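Local coordinates for aspartate aminotransferase (Plasmodium falciparum, PDB 3K7Y), which probably catalyses the pyridoxal-phosphate-dependent, reversible transfer of an amino group from L-aspartate to 2-oxoglutarate, giving oxaloacetate and L-glutamate, and works as a homodimer, at residues L360-I373 / Y393-I405. Sequence-based numbering, arbitrary orientation.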
loop_
_atom_site.group_PDB
_atom_site.type_symbol
_atom_site.label_atom_id
_atom_site.label_comp_id
_atom_site.label_asym_id
_atom_site.label_seq_id
_atom_site.Cartn_x
_atom_site.Cartn_y
_atom_site.Cartn_z
ATOM N N LEU A 360 -6.711 -32.350 15.662
ATOM C CA LEU A 360 -7.760 -32.914 16.510
ATOM C C LEU A 360 -8.867 -31.924 16.920
ATOM O O LEU A 360 -10.036 -32.300 17.055
ATOM C CB LEU A 360 -7.129 -33.528 17.753
ATOM C CG LEU A 360 -8.172 -34.298 18.540
ATOM C CD1 LEU A 360 -8.564 -35.567 17.779
ATOM C CD2 LEU A 360 -7.689 -34.597 19.951
ATOM N N LEU A 361 -8.487 -30.666 17.114
ATOM C CA LEU A 361 -9.407 -29.634 17.601
ATOM C C LEU A 361 -10.369 -29.108 16.530
ATOM O O LEU A 361 -11.420 -28.540 16.850
ATOM C CB LEU A 361 -8.630 -28.483 18.264
ATOM C CG LEU A 361 -8.280 -28.579 19.764
ATOM C CD1 LEU A 361 -8.196 -29.990 20.279
ATOM C CD2 LEU A 361 -6.998 -27.853 20.097
ATOM N N ALA A 362 -10.024 -29.311 15.260
ATOM C CA ALA A 362 -10.935 -28.956 14.177
ATOM C C ALA A 362 -12.340 -29.510 14.466
ATOM O O ALA A 362 -13.335 -28.811 14.272
ATOM C CB ALA A 362 -10.404 -29.460 12.849
ATOM N N LYS A 363 -12.399 -30.751 14.963
ATOM C CA LYS A 363 -13.645 -31.399 15.393
ATOM C C LYS A 363 -14.436 -30.617 16.455
ATOM O O LYS A 363 -15.662 -30.632 16.443
ATOM C CB LYS A 363 -13.363 -32.809 15.947
ATOM C CG LYS A 363 -12.771 -33.835 14.973
ATOM C CD LYS A 363 -12.917 -35.255 15.533
ATOM C CE LYS A 363 -14.386 -35.753 15.505
ATOM N NZ LYS A 363 -14.683 -36.940 16.391
ATOM N N ILE A 364 -13.731 -29.944 17.366
ATOM C CA ILE A 364 -14.346 -29.346 18.568
ATOM C C ILE A 364 -14.496 -27.798 18.491
ATOM O O ILE A 364 -14.963 -27.143 19.428
ATOM C CB ILE A 364 -13.599 -29.866 19.868
ATOM C CG1 ILE A 364 -14.567 -30.568 20.804
ATOM C CG2 ILE A 364 -12.728 -28.803 20.570
ATOM C CD1 ILE A 364 -14.954 -31.933 20.325
ATOM N N ALA A 365 -14.137 -27.238 17.340
ATOM C CA ALA A 365 -14.025 -25.789 17.165
ATOM C C ALA A 365 -15.319 -25.012 17.414
ATOM O O ALA A 365 -15.290 -23.937 18.020
ATOM C CB ALA A 365 -13.463 -25.465 15.786
ATOM N N GLU A 366 -16.445 -25.550 16.954
ATOM C CA GLU A 366 -17.715 -24.839 17.045
ATOM C C GLU A 366 -18.418 -25.144 18.359
ATOM O O GLU A 366 -19.402 -24.497 18.709
ATOM C CB GLU A 366 -18.609 -25.145 15.828
ATOM C CG GLU A 366 -19.377 -23.935 15.256
ATOM C CD GLU A 366 -18.463 -22.745 14.897
ATOM O OE1 GLU A 366 -18.864 -21.594 15.173
ATOM O OE2 GLU A 366 -17.347 -22.949 14.351
ATOM N N HIS A 367 -17.909 -26.129 19.089
ATOM C CA HIS A 367 -18.419 -26.410 20.423
ATOM C C HIS A 367 -17.639 -25.631 21.467
ATOM O O HIS A 367 -18.120 -25.410 22.575
ATOM C CB HIS A 367 -18.378 -27.906 20.759
ATOM C CG HIS A 367 -19.460 -28.321 21.701
ATOM N ND1 HIS A 367 -19.698 -27.663 22.893
ATOM C CD2 HIS A 367 -20.403 -29.289 21.609
ATOM C CE1 HIS A 367 -20.730 -28.221 23.503
ATOM N NE2 HIS A 367 -21.177 -29.209 22.745
ATOM N N LEU A 368 -16.429 -25.225 21.110
ATOM C CA LEU A 368 -15.585 -24.465 22.005
ATOM C C LEU A 368 -16.051 -23.029 22.073
ATOM O O LEU A 368 -15.458 -22.213 22.779
ATOM C CB LEU A 368 -14.137 -24.496 21.520
ATOM C CG LEU A 368 -13.130 -25.510 22.082
ATOM C CD1 LEU A 368 -11.761 -25.269 21.467
ATOM C CD2 LEU A 368 -13.034 -25.451 23.601
ATOM N N LYS A 369 -17.101 -22.719 21.317
ATOM C CA LYS A 369 -17.656 -21.369 21.275
ATOM C C LYS A 369 -18.847 -21.201 22.212
ATOM O O LYS A 369 -19.120 -20.083 22.642
ATOM C CB LYS A 369 -17.983 -20.949 19.840
ATOM C CG LYS A 369 -16.723 -20.657 19.026
ATOM C CD LYS A 369 -16.970 -20.336 17.550
ATOM C CE LYS A 369 -15.628 -20.101 16.840
ATOM N NZ LYS A 369 -15.598 -20.543 15.415
ATOM N N THR A 370 -19.520 -22.305 22.559
ATOM C CA THR A 370 -20.589 -22.287 23.579
ATOM C C THR A 370 -19.999 -21.843 24.918
ATOM O O THR A 370 -20.656 -21.178 25.723
ATOM C CB THR A 370 -21.362 -23.648 23.730
ATOM O OG1 THR A 370 -20.644 -24.549 24.580
ATOM C CG2 THR A 370 -21.602 -24.322 22.385
ATOM N N HIS A 371 -18.754 -22.237 25.144
ATOM C CA HIS A 371 -17.896 -21.604 26.128
ATOM C C HIS A 371 -17.208 -20.485 25.353
ATOM O O HIS A 371 -17.185 -20.499 24.121
ATOM C CB HIS A 371 -16.890 -22.617 26.653
ATOM C CG HIS A 371 -17.456 -23.993 26.785
ATOM N ND1 HIS A 371 -18.254 -24.362 27.843
ATOM C CD2 HIS A 371 -17.373 -25.076 25.978
ATOM C CE1 HIS A 371 -18.619 -25.622 27.698
ATOM N NE2 HIS A 371 -18.098 -26.080 26.574
ATOM N N HIS A 372 -16.648 -19.499 26.031
ATOM C CA HIS A 372 -16.368 -18.277 25.291
ATOM C C HIS A 372 -14.925 -18.184 24.794
ATOM O O HIS A 372 -14.237 -17.170 24.951
ATOM C CB HIS A 372 -16.920 -17.064 26.053
ATOM C CG HIS A 372 -18.371 -17.212 26.399
ATOM N ND1 HIS A 372 -18.802 -17.610 27.649
ATOM C CD2 HIS A 372 -19.486 -17.095 25.636
ATOM C CE1 HIS A 372 -20.122 -17.701 27.651
ATOM N NE2 HIS A 372 -20.562 -17.390 26.442
ATOM N N ILE A 373 -14.503 -19.270 24.146
ATOM C CA ILE A 373 -13.149 -19.389 23.592
ATOM C C ILE A 373 -13.114 -19.600 22.067
ATOM O O ILE A 373 -13.745 -20.526 21.544
ATOM C CB ILE A 373 -12.332 -20.503 24.295
ATOM C CG1 ILE A 373 -11.100 -20.836 23.443
ATOM C CG2 ILE A 373 -13.199 -21.724 24.608
ATOM C CD1 ILE A 373 -10.652 -22.274 23.472
ATOM N N TYR A 393 -9.201 -22.751 32.802
ATOM C CA TYR A 393 -10.460 -22.649 32.087
ATOM C C TYR A 393 -10.351 -23.281 30.695
ATOM O O TYR A 393 -11.128 -24.178 30.344
ATOM C CB TYR A 393 -10.929 -21.200 32.006
ATOM C CG TYR A 393 -12.279 -21.073 31.359
ATOM C CD1 TYR A 393 -13.435 -21.473 32.034
ATOM C CD2 TYR A 393 -12.408 -20.578 30.058
ATOM C CE1 TYR A 393 -14.692 -21.369 31.436
ATOM C CE2 TYR A 393 -13.659 -20.467 29.449
ATOM C CZ TYR A 393 -14.797 -20.860 30.142
ATOM O OH TYR A 393 -16.039 -20.756 29.550
ATOM N N ILE A 394 -9.362 -22.835 29.927
ATOM C CA ILE A 394 -9.151 -23.309 28.567
ATOM C C ILE A 394 -9.000 -24.831 28.513
ATOM O O ILE A 394 -9.752 -25.519 27.811
ATOM C CB ILE A 394 -7.902 -22.655 27.941
ATOM C CG1 ILE A 394 -8.061 -21.139 27.879
ATOM C CG2 ILE A 394 -7.661 -23.204 26.553
ATOM C CD1 ILE A 394 -6.807 -20.413 27.505
ATOM N N ALA A 395 -8.024 -25.334 29.265
ATOM C CA ALA A 395 -7.619 -26.730 29.210
ATOM C C ALA A 395 -8.765 -27.617 29.645
ATOM O O ALA A 395 -9.048 -28.635 29.006
ATOM C CB ALA A 395 -6.385 -26.959 30.074
ATOM N N ASP A 396 -9.434 -27.204 30.717
ATOM C CA ASP A 396 -10.658 -27.843 31.156
ATOM C C ASP A 396 -11.664 -27.936 30.008
ATOM O O ASP A 396 -11.995 -29.033 29.570
ATOM C CB ASP A 396 -11.250 -27.096 32.353
ATOM C CG ASP A 396 -12.546 -27.706 32.846
ATOM O OD1 ASP A 396 -12.940 -28.805 32.387
ATOM O OD2 ASP A 396 -13.175 -27.069 33.705
ATOM N N LYS A 397 -12.117 -26.794 29.502
ATOM C CA LYS A 397 -13.145 -26.779 28.463
ATOM C C LYS A 397 -12.821 -27.618 27.218
ATOM O O LYS A 397 -13.731 -28.175 26.594
ATOM C CB LYS A 397 -13.507 -25.346 28.071
ATOM C CG LYS A 397 -14.322 -24.572 29.128
ATOM C CD LYS A 397 -15.536 -25.360 29.614
ATOM C CE LYS A 397 -16.313 -24.612 30.681
ATOM N NZ LYS A 397 -15.565 -24.511 31.966
ATOM N N ILE A 398 -11.532 -27.705 26.874
ATOM C CA ILE A 398 -11.038 -28.517 25.757
ATOM C C ILE A 398 -11.287 -29.989 26.007
ATOM O O ILE A 398 -11.715 -30.723 25.120
ATOM C CB ILE A 398 -9.524 -28.321 25.550
ATOM C CG1 ILE A 398 -9.244 -27.040 24.755
ATOM C CG2 ILE A 398 -8.918 -29.518 24.817
ATOM C CD1 ILE A 398 -7.772 -26.835 24.395
ATOM N N CYS A 399 -10.992 -30.415 27.229
ATOM C CA CYS A 399 -11.207 -31.790 27.635
ATOM C C CYS A 399 -12.702 -32.039 27.760
ATOM O O CYS A 399 -13.232 -32.936 27.115
ATOM C CB CYS A 399 -10.475 -32.068 28.948
ATOM S SG CYS A 399 -8.648 -31.894 28.824
ATOM N N LEU A 400 -13.380 -31.222 28.566
ATOM C CA LEU A 400 -14.839 -31.298 28.730
ATOM C C LEU A 400 -15.468 -31.454 27.366
ATOM O O LEU A 400 -16.262 -32.376 27.103
ATOM C CB LEU A 400 -15.375 -30.015 29.390
ATOM C CG LEU A 400 -16.793 -30.031 29.975
ATOM C CD1 LEU A 400 -17.006 -28.849 30.927
ATOM C CD2 LEU A 400 -17.860 -30.048 28.893
ATOM N N SER A 401 -15.072 -30.536 26.496
ATOM C CA SER A 401 -15.605 -30.491 25.165
ATOM C C SER A 401 -15.218 -31.713 24.356
ATOM O O SER A 401 -16.024 -32.239 23.584
ATOM C CB SER A 401 -15.135 -29.259 24.466
ATOM O OG SER A 401 -16.068 -28.993 23.469
ATOM N N LEU A 402 -13.990 -32.182 24.546
ATOM C CA LEU A 402 -13.518 -33.339 23.819
ATOM C C LEU A 402 -14.285 -34.596 24.174
ATOM O O LEU A 402 -14.536 -35.437 23.308
ATOM C CB LEU A 402 -12.027 -33.536 24.040
ATOM C CG LEU A 402 -11.241 -32.978 22.860
ATOM C CD1 LEU A 402 -9.776 -32.747 23.206
ATOM C CD2 LEU A 402 -11.401 -33.918 21.670
ATOM N N SER A 403 -14.678 -34.702 25.441
ATOM C CA SER A 403 -15.315 -35.910 25.942
ATOM C C SER A 403 -16.738 -36.104 25.429
ATOM O O SER A 403 -17.238 -37.228 25.439
ATOM C CB SER A 403 -15.293 -35.940 27.463
ATOM O OG SER A 403 -16.338 -36.769 27.966
ATOM N N GLN A 404 -17.392 -35.030 24.989
ATOM C CA GLN A 404 -18.721 -35.164 24.396
ATOM C C GLN A 404 -18.651 -35.781 22.997
ATOM O O GLN A 404 -19.143 -35.187 22.035
ATOM C CB GLN A 404 -19.428 -33.816 24.280
ATOM C CG GLN A 404 -19.662 -33.061 25.565
ATOM C CD GLN A 404 -20.563 -31.849 25.354
ATOM O OE1 GLN A 404 -20.939 -31.535 24.222
ATOM N NE2 GLN A 404 -20.917 -31.170 26.446
ATOM N N ILE A 405 -18.019 -36.948 22.872
ATOM C CA ILE A 405 -18.038 -37.714 21.611
ATOM C C ILE A 405 -17.737 -39.203 21.835
ATOM O O ILE A 405 -18.626 -40.040 22.093
ATOM C CB ILE A 405 -17.095 -37.123 20.518
ATOM C CG1 ILE A 405 -16.605 -35.714 20.909
ATOM C CG2 ILE A 405 -17.774 -37.203 19.146
ATOM C CD1 ILE A 405 -16.781 -34.659 19.866
ATOM O OXT ILE A 405 -16.568 -39.585 21.758
#
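L360, L361, I364 and L368 pack against I398 and L402 of the C-terminal helix 390-403, an apolar seam in the small domain of this class-I (fold type I) aminotransferase, away from the cofactor pocket. The apolar evidence runs along the helix. At one end L360 CD2 lies 4.1 Å from L402 CD2, and L361 CD1 meets the other methyl of the same leucine, CD1. Further along, L368 CD2 comes within 4.3 Å of I398 CG1, and I373 CD1 touches I394 CG2. I364 reaches the helix end with CG1 near S401 OG and CD1 near L402 and the terminal residue I405, its side chain running past that of I405 in the opposite direction. I394 and I398 also rest on F328 of helix 304-335, so these two residues belong to both contacts.

One ring, that of H371, packs against an aliphatic chain. With CG anti to its carbonyl carbon (chi1 -36°), the imidazole offers one face to K397, whose CD stands 3.6 Å from the ring centroid and 20° off the normal, a CH-pi contact. T370 OG1 lies above the opposite face, so the ring is flanked on both sides. Y393 OH approaches H371 CB at 3.5 Å.

Polar contacts are sparse, and no hydrogen bond joins the two segments. The H367 ring and Q404 amide planes stand 86° apart, and although H367 NE2 and Q404 OE1 are 2.8 Å apart, their geometry does not make a hydrogen bond.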